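Local coordinates for probable sulfate-binding lipoprotein SubI (Mycobacterium tuberculosis, PDB 6DDN) that probably binds sulfate outside the cell membrane and carries it to the uptake machinery, at residues Y285-R299 / D302-P314. Residues are numbered along the deposited sequence; the frame is centred on the assembly and turned at random.
Sequences YTVQAQKLWAQAGFR and DPAVAADFADLFP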
loop_
_atom_site.group_PDB
_atom_site.type_symbol
_atom_site.label_atom_id
_atom_site.label_comp_id
_atom_site.label_asym_id
_atom_site.label_seq_id
_atom_site.Cartn_x
_atom_site.Cartn_y
_atom_site.Cartn_z
ATOM N N TYR A 285 -7.864 4.412 -14.500
ATOM C CA TYR A 285 -7.216 5.676 -14.823
ATOM C C TYR A 285 -8.188 6.723 -15.349
ATOM O O TYR A 285 -7.759 7.840 -15.658
ATOM C CB TYR A 285 -6.093 5.437 -15.836
ATOM C CG TYR A 285 -4.990 4.563 -15.285
ATOM C CD1 TYR A 285 -3.950 5.109 -14.546
ATOM C CD2 TYR A 285 -5.000 3.188 -15.485
ATOM C CE1 TYR A 285 -2.944 4.313 -14.029
ATOM C CE2 TYR A 285 -3.996 2.382 -14.972
ATOM C CZ TYR A 285 -2.971 2.951 -14.245
ATOM O OH TYR A 285 -1.970 2.157 -13.733
ATOM N N THR A 286 -9.473 6.397 -15.456
ATOM C CA THR A 286 -10.459 7.390 -15.850
ATOM C C THR A 286 -10.586 8.462 -14.774
ATOM O O THR A 286 -10.189 8.278 -13.620
ATOM C CB THR A 286 -11.821 6.741 -16.091
ATOM O OG1 THR A 286 -12.288 6.148 -14.873
ATOM C CG2 THR A 286 -11.725 5.674 -17.171
ATOM N N VAL A 287 -11.151 9.603 -15.171
ATOM C CA VAL A 287 -11.332 10.702 -14.228
ATOM C C VAL A 287 -12.228 10.267 -13.075
ATOM O O VAL A 287 -11.937 10.540 -11.903
ATOM C CB VAL A 287 -11.891 11.938 -14.956
ATOM C CG1 VAL A 287 -12.533 12.901 -13.968
ATOM C CG2 VAL A 287 -10.792 12.625 -15.757
ATOM N N GLN A 288 -13.316 9.559 -13.387
ATOM C CA GLN A 288 -14.258 9.141 -12.353
ATOM C C GLN A 288 -13.601 8.198 -11.355
ATOM O O GLN A 288 -13.691 8.403 -10.139
ATOM C CB GLN A 288 -15.478 8.478 -12.992
ATOM C CG GLN A 288 -16.562 8.103 -11.995
ATOM C CD GLN A 288 -17.565 7.116 -12.563
ATOM O OE1 GLN A 288 -17.347 6.531 -13.626
ATOM N NE2 GLN A 288 -18.670 6.922 -11.852
ATOM N N ALA A 289 -12.932 7.155 -11.852
ATOM C CA ALA A 289 -12.306 6.188 -10.955
ATOM C C ALA A 289 -11.241 6.846 -10.087
ATOM O O ALA A 289 -11.109 6.517 -8.903
ATOM C CB ALA A 289 -11.708 5.036 -11.757
ATOM N N GLN A 290 -10.472 7.778 -10.657
ATOM C CA GLN A 290 -9.469 8.485 -9.868
ATOM C C GLN A 290 -10.121 9.317 -8.772
ATOM O O GLN A 290 -9.610 9.386 -7.648
ATOM C CB GLN A 290 -8.610 9.365 -10.776
ATOM C CG GLN A 290 -7.658 8.581 -11.656
ATOM C CD GLN A 290 -6.485 8.018 -10.882
ATOM O OE1 GLN A 290 -5.533 8.732 -10.572
ATOM N NE2 GLN A 290 -6.549 6.730 -10.562
ATOM N N LYS A 291 -11.254 9.955 -9.078
ATOM C CA LYS A 291 -12.008 10.649 -8.041
ATOM C C LYS A 291 -12.478 9.676 -6.968
ATOM O O LYS A 291 -12.446 9.991 -5.773
ATOM C CB LYS A 291 -13.205 11.376 -8.654
ATOM C CG LYS A 291 -12.885 12.700 -9.315
ATOM C CD LYS A 291 -14.157 13.335 -9.856
ATOM C CE LYS A 291 -13.875 14.632 -10.597
ATOM N NZ LYS A 291 -15.004 14.989 -11.503
ATOM N N LEU A 292 -12.913 8.482 -7.377
ATOM C CA LEU A 292 -13.456 7.518 -6.424
ATOM C C LEU A 292 -12.375 7.004 -5.481
ATOM O O LEU A 292 -12.587 6.926 -4.266
ATOM C CB LEU A 292 -14.117 6.361 -7.172
ATOM C CG LEU A 292 -15.373 6.714 -7.967
ATOM C CD1 LEU A 292 -15.731 5.579 -8.900
ATOM C CD2 LEU A 292 -16.533 7.039 -7.039
ATOM N N TRP A 293 -11.212 6.637 -6.027
ATOM C CA TRP A 293 -10.088 6.245 -5.182
ATOM C C TRP A 293 -9.741 7.352 -4.195
ATOM O O TRP A 293 -9.559 7.100 -2.998
ATOM C CB TRP A 293 -8.873 5.903 -6.045
ATOM C CG TRP A 293 -8.947 4.567 -6.718
ATOM C CD1 TRP A 293 -9.145 4.332 -8.047
ATOM C CD2 TRP A 293 -8.806 3.282 -6.099
ATOM N NE1 TRP A 293 -9.144 2.982 -8.295
ATOM C CE2 TRP A 293 -8.937 2.314 -7.115
ATOM C CE3 TRP A 293 -8.585 2.857 -4.786
ATOM C CZ2 TRP A 293 -8.855 0.945 -6.859
ATOM C CZ3 TRP A 293 -8.499 1.496 -4.534
ATOM C CH2 TRP A 293 -8.639 0.558 -5.565
ATOM N N ALA A 294 -9.644 8.590 -4.688
ATOM C CA ALA A 294 -9.376 9.725 -3.814
ATOM C C ALA A 294 -10.417 9.816 -2.709
ATOM O O ALA A 294 -10.077 9.921 -1.526
ATOM C CB ALA A 294 -9.335 11.015 -4.633
ATOM N N GLN A 295 -11.700 9.751 -3.079
ATOM C CA GLN A 295 -12.769 9.806 -2.087
ATOM C C GLN A 295 -12.680 8.652 -1.097
ATOM O O GLN A 295 -13.126 8.784 0.049
ATOM C CB GLN A 295 -14.127 9.805 -2.788
ATOM C CG GLN A 295 -14.424 11.094 -3.536
ATOM C CD GLN A 295 -15.416 10.904 -4.665
ATOM O OE1 GLN A 295 -16.150 9.918 -4.709
ATOM N NE2 GLN A 295 -15.437 11.854 -5.591
ATOM N N ALA A 296 -12.107 7.522 -1.514
ATOM C CA ALA A 296 -11.913 6.379 -0.633
ATOM C C ALA A 296 -10.673 6.503 0.246
ATOM O O ALA A 296 -10.436 5.625 1.080
ATOM C CB ALA A 296 -11.831 5.089 -1.455
ATOM N N GLY A 297 -9.881 7.558 0.084
ATOM C CA GLY A 297 -8.702 7.757 0.896
ATOM C C GLY A 297 -7.394 7.359 0.255
ATOM O O GLY A 297 -6.358 7.407 0.928
ATOM N N PHE A 298 -7.403 6.967 -1.013
ATOM C CA PHE A 298 -6.190 6.593 -1.729
ATOM C C PHE A 298 -5.760 7.757 -2.613
ATOM O O PHE A 298 -6.587 8.342 -3.321
ATOM C CB PHE A 298 -6.415 5.336 -2.572
ATOM C CG PHE A 298 -6.883 4.144 -1.779
ATOM C CD1 PHE A 298 -8.212 4.018 -1.406
ATOM C CD2 PHE A 298 -5.995 3.143 -1.416
ATOM C CE1 PHE A 298 -8.643 2.923 -0.679
ATOM C CE2 PHE A 298 -6.421 2.045 -0.693
ATOM C CZ PHE A 298 -7.746 1.936 -0.322
ATOM N N ARG A 299 -4.480 8.088 -2.570
ATOM C CA ARG A 299 -3.987 9.245 -3.304
ATOM C C ARG A 299 -3.946 8.951 -4.799
ATOM O O ARG A 299 -3.229 8.037 -5.224
ATOM C CB ARG A 299 -2.610 9.642 -2.784
ATOM C CG ARG A 299 -2.686 10.412 -1.483
ATOM C CD ARG A 299 -1.369 10.443 -0.739
ATOM N NE ARG A 299 -1.515 11.119 0.547
ATOM C CZ ARG A 299 -0.936 12.274 0.857
ATOM N NH1 ARG A 299 -0.166 12.894 -0.028
ATOM N NH2 ARG A 299 -1.133 12.813 2.053
ATOM N N ASP A 302 -3.825 10.832 -11.138
ATOM C CA ASP A 302 -4.283 11.850 -12.072
ATOM C C ASP A 302 -3.920 13.226 -11.527
ATOM O O ASP A 302 -4.423 13.612 -10.460
ATOM C CB ASP A 302 -5.791 11.740 -12.286
ATOM C CG ASP A 302 -6.281 12.564 -13.466
ATOM O OD1 ASP A 302 -5.881 13.742 -13.597
ATOM O OD2 ASP A 302 -7.076 12.030 -14.267
ATOM N N PRO A 303 -3.068 13.993 -12.211
ATOM C CA PRO A 303 -2.632 15.284 -11.654
ATOM C C PRO A 303 -3.763 16.274 -11.440
ATOM O O PRO A 303 -3.631 17.164 -10.590
ATOM C CB PRO A 303 -1.627 15.794 -12.697
ATOM C CG PRO A 303 -2.003 15.089 -13.958
ATOM C CD PRO A 303 -2.468 13.731 -13.530
ATOM N N ALA A 304 -4.870 16.151 -12.174
ATOM C CA ALA A 304 -6.006 17.037 -11.948
ATOM C C ALA A 304 -6.823 16.597 -10.737
ATOM O O ALA A 304 -7.231 17.435 -9.924
ATOM C CB ALA A 304 -6.888 17.098 -13.195
ATOM N N VAL A 305 -7.068 15.293 -10.596
ATOM C CA VAL A 305 -7.784 14.803 -9.423
ATOM C C VAL A 305 -6.928 14.973 -8.175
ATOM O O VAL A 305 -7.432 15.335 -7.105
ATOM C CB VAL A 305 -8.212 13.338 -9.626
ATOM C CG1 VAL A 305 -8.871 12.787 -8.364
ATOM C CG2 VAL A 305 -9.152 13.226 -10.816
ATOM N N ALA A 306 -5.621 14.726 -8.293
ATOM C CA ALA A 306 -4.729 14.911 -7.153
ATOM C C ALA A 306 -4.699 16.368 -6.711
ATOM O O ALA A 306 -4.607 16.659 -5.512
ATOM C CB ALA A 306 -3.323 14.422 -7.499
ATOM N N ALA A 307 -4.777 17.297 -7.664
ATOM C CA ALA A 307 -4.901 18.706 -7.306
ATOM C C ALA A 307 -6.217 18.973 -6.590
ATOM O O ALA A 307 -6.252 19.697 -5.587
ATOM C CB ALA A 307 -4.781 19.579 -8.555
ATOM N N ASP A 308 -7.312 18.384 -7.085
ATOM C CA ASP A 308 -8.624 18.610 -6.484
ATOM C C ASP A 308 -8.693 18.083 -5.057
ATOM O O ASP A 308 -9.439 18.624 -4.233
ATOM C CB ASP A 308 -9.711 17.953 -7.335
ATOM C CG ASP A 308 -9.818 18.562 -8.715
ATOM O OD1 ASP A 308 -9.111 19.556 -8.982
ATOM O OD2 ASP A 308 -10.601 18.042 -9.537
ATOM N N PHE A 309 -7.934 17.034 -4.747
ATOM C CA PHE A 309 -7.949 16.425 -3.424
ATOM C C PHE A 309 -6.694 16.740 -2.625
ATOM O O PHE A 309 -6.499 16.169 -1.547
ATOM C CB PHE A 309 -8.135 14.910 -3.546
ATOM C CG PHE A 309 -9.544 14.504 -3.864
ATOM C CD1 PHE A 309 -9.997 14.503 -5.172
ATOM C CD2 PHE A 309 -10.420 14.141 -2.855
ATOM C CE1 PHE A 309 -11.293 14.139 -5.470
ATOM C CE2 PHE A 309 -11.720 13.776 -3.147
ATOM C CZ PHE A 309 -12.157 13.774 -4.455
ATOM N N ALA A 310 -5.845 17.647 -3.122
ATOM C CA ALA A 310 -4.604 17.977 -2.426
ATOM C C ALA A 310 -4.865 18.491 -1.019
ATOM O O ALA A 310 -4.021 18.327 -0.131
ATOM C CB ALA A 310 -3.812 19.011 -3.228
ATOM N N ASP A 311 -6.025 19.102 -0.792
ATOM C CA ASP A 311 -6.363 19.643 0.514
ATOM C C ASP A 311 -6.772 18.574 1.521
ATOM O O ASP A 311 -6.919 18.892 2.706
ATOM C CB ASP A 311 -7.480 20.672 0.368
ATOM C CG ASP A 311 -8.768 20.064 -0.144
ATOM O OD1 ASP A 311 -8.829 19.700 -1.338
ATOM O OD2 ASP A 311 -9.716 19.935 0.654
ATOM N N LEU A 312 -6.970 17.325 1.087
ATOM C CA LEU A 312 -7.188 16.213 2.004
ATOM C C LEU A 312 -6.017 15.249 2.064
ATOM O O LEU A 312 -5.942 14.451 3.003
ATOM C CB LEU A 312 -8.445 15.416 1.623
ATOM C CG LEU A 312 -9.804 16.098 1.757
ATOM C CD1 LEU A 312 -9.869 17.024 2.964
ATOM C CD2 LEU A 312 -10.068 16.855 0.503
ATOM N N PHE A 313 -5.127 15.291 1.087
ATOM C CA PHE A 313 -3.919 14.486 1.097
ATOM C C PHE A 313 -2.732 15.423 1.276
ATOM O O PHE A 313 -2.083 15.806 0.295
ATOM C CB PHE A 313 -3.813 13.669 -0.188
ATOM C CG PHE A 313 -4.976 12.749 -0.410
ATOM C CD1 PHE A 313 -5.312 11.797 0.540
ATOM C CD2 PHE A 313 -5.738 12.837 -1.561
ATOM C CE1 PHE A 313 -6.382 10.947 0.343
ATOM C CE2 PHE A 313 -6.812 11.990 -1.765
ATOM C CZ PHE A 313 -7.134 11.045 -0.811
ATOM N N PRO A 314 -2.428 15.814 2.512
ATOM C CA PRO A 314 -1.446 16.882 2.728
ATOM C C PRO A 314 -0.030 16.423 2.424
ATOM O O PRO A 314 0.360 15.296 2.734
ATOM C CB PRO A 314 -1.617 17.216 4.213
ATOM C CG PRO A 314 -2.066 15.933 4.822
ATOM C CD PRO A 314 -2.928 15.256 3.782
#
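Arg299 runs past Phe313 in the opposite direction, side chain against side chain. Its CB starts the chain, with CG beside the backbone N (chi1 -78°), and CG rests over one face of the phenyl ring, 3.8 Å from the centroid of Phe313, a CH-pi contact. CD, NE and CZ then pass Phe313 CB, which lies against a face of the guanidinium. NE forms a salt bridge with Glu237, and NH2 reaches Pro314 O at 3.0 Å in a nearly straight bond (173°). That oxygen lies in the guanidinium plane, although NH2 stands above the carbonyl plane. Arginine suits this place because its methylenes pack on a ring while its guanidinium serves a carboxylate and a backbone carbonyl.

Helices 287-295 and 303-308 cross at -34°, their axes 9.5 Å apart. Val305 is a knob among Val287, Gln290, Lys291 and Ala294. Just past helix 303-308, the Phe309 ring takes Ala294 CB over its centre, 3.5 Å from the centroid; alanine has no longer chain to prevent this. Gln290, bent at chi2, brings OE1 to Asp302 N at 2.8 Å, while its NE2 donates to Pro137 O and Gln284 O. An amide, able to accept and donate, fits this buried spot. Asp302, N-cap of helix 303-308, accepts from Ala304 N through OD1, for which its short carboxylate is well suited. Apolar packing thus lies between two cross-segment hydrogen bonds, made by side chains that also grip the surrounding fold.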